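Local coordinates for serine-rich secreted cell wall anchored (LPXTG-motif ) protein (Lactobacillus reuteri ATCC 53608, PDB 5NXK) that probably serves as a cell-wall-anchored adhesin, presenting a right-handed beta-solenoid binding region through which the bacterium would attach to its host in the gut, at residues 170-173 with 174-177. Residues are numbered along the deposited sequence; the frame is centred on the assembly and turned at random.
Sequences NIAE and NANV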
loop_
_atom_site.group_PDB
_atom_site.type_symbol
_atom_site.label_atom_id
_atom_site.label_comp_id
_atom_site.label_asym_id
_atom_site.label_seq_id
_atom_site.Cartn_x
_atom_site.Cartn_y
_atom_site.Cartn_z
ATOM N N ASN A 170 5.034 -3.648 -4.467
ATOM C CA ASN A 170 5.420 -4.286 -5.718
ATOM C C ASN A 170 4.176 -4.685 -6.490
ATOM O O ASN A 170 3.383 -5.478 -6.007
ATOM C CB ASN A 170 6.270 -5.536 -5.456
ATOM C CG ASN A 170 7.527 -5.243 -4.660
ATOM O OD1 ASN A 170 8.306 -4.357 -5.008
ATOM N ND2 ASN A 170 7.723 -5.990 -3.566
ATOM N N ILE A 171 4.027 -4.180 -7.702
ATOM C CA ILE A 171 2.970 -4.639 -8.592
ATOM C C ILE A 171 3.558 -5.802 -9.368
ATOM O O ILE A 171 4.520 -5.646 -10.116
ATOM C CB ILE A 171 2.458 -3.536 -9.551
ATOM C CG1 ILE A 171 1.596 -2.503 -8.811
ATOM C CG2 ILE A 171 1.576 -4.132 -10.635
ATOM C CD1 ILE A 171 2.299 -1.691 -7.753
ATOM N N ALA A 172 3.000 -6.988 -9.162
ATOM C CA ALA A 172 3.613 -8.193 -9.704
ATOM C C ALA A 172 3.597 -8.200 -11.216
ATOM O O ALA A 172 2.760 -7.541 -11.830
ATOM C CB ALA A 172 2.893 -9.425 -9.181
ATOM N N GLU A 173 4.515 -8.945 -11.821
ATOM C CA GLU A 173 4.454 -9.158 -13.259
ATOM C C GLU A 173 3.074 -9.671 -13.663
ATOM O O GLU A 173 2.451 -10.437 -12.930
ATOM C CB GLU A 173 5.560 -10.094 -13.742
ATOM C CG GLU A 173 5.531 -11.500 -13.230
ATOM C CD GLU A 173 6.532 -12.375 -13.976
ATOM O OE1 GLU A 173 6.937 -11.988 -15.095
ATOM O OE2 GLU A 173 6.929 -13.428 -13.433
ATOM N N ASN A 174 2.589 -9.169 -14.797
ATOM C CA ASN A 174 1.281 -9.501 -15.369
ATOM C C ASN A 174 0.092 -9.002 -14.568
ATOM O O ASN A 174 -1.042 -9.225 -14.963
ATOM C CB ASN A 174 1.152 -11.017 -15.552
ATOM C CG ASN A 174 2.243 -11.570 -16.424
ATOM O OD1 ASN A 174 2.559 -10.997 -17.456
ATOM N ND2 ASN A 174 2.872 -12.650 -15.984
ATOM N N ALA A 175 0.328 -8.288 -13.481
ATOM C CA ALA A 175 -0.802 -7.793 -12.703
ATOM C C ALA A 175 -1.490 -6.616 -13.384
ATOM O O ALA A 175 -0.885 -5.912 -14.199
ATOM C CB ALA A 175 -0.356 -7.396 -11.306
ATOM N N ASN A 176 -2.754 -6.411 -13.026
ATOM C CA ASN A 176 -3.523 -5.242 -13.421
ATOM C C ASN A 176 -4.065 -4.596 -12.149
ATOM O O ASN A 176 -5.049 -5.051 -11.549
ATOM C CB ASN A 176 -4.648 -5.600 -14.391
ATOM C CG ASN A 176 -4.123 -6.150 -15.706
ATOM O OD1 ASN A 176 -4.308 -7.326 -16.024
ATOM N ND2 ASN A 176 -3.438 -5.306 -16.468
ATOM N N VAL A 177 -3.342 -3.584 -11.694
ATOM C CA VAL A 177 -3.652 -2.938 -10.438
ATOM C C VAL A 177 -4.207 -1.565 -10.696
ATOM O O VAL A 177 -3.631 -0.791 -11.472
ATOM C CB VAL A 177 -2.403 -2.851 -9.541
ATOM C CG1 VAL A 177 -2.698 -2.073 -8.269
ATOM C CG2 VAL A 177 -1.886 -4.256 -9.224
#
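Ile171 meets Ala175 and Val177 on the inner side of a corner where the chain passes from one strand to the next. Ile171 CG2, anti to the backbone N, lies 3.7 Å from Val177 CG2. The same methyl of Ile171 is 3.9 Å from Ala175 CB. Branched aliphatic side chains suit these two inward places: the fork at Ile171 CB sets both CG1 and CG2 against Val177 CG2; the small Ala175 fits between the arms of the bend. Ala172 opens a type II beta turn that closes at Ala175, and its single methyl fits against Val127 of strand 122-127. Ala175 N donates to Ala172 O at 3.0 Å, with an N-H...O angle of 155°, approaching from above the carbonyl plane. Glu173 and Asn174 fill the two central turn positions. Asn174 has a positive phi (68°), which asparagine tolerates better than most residues with a side chain. Both side chains point the same way, the carboxylate and amide planes only 7° apart, with Glu173 CG 4.0 Å from Asn174 ND2; such polar groups suit an exposed corner. The turn joins strand 168-171, which lies between strands 122-127 and 200-205 in one parallel sheet of the beta-solenoid, to strand 176-181 in the next. Inside the corner, Val177 packs on Leu126 and Ile171 on Ala209, so the bend meets the coils before and after it.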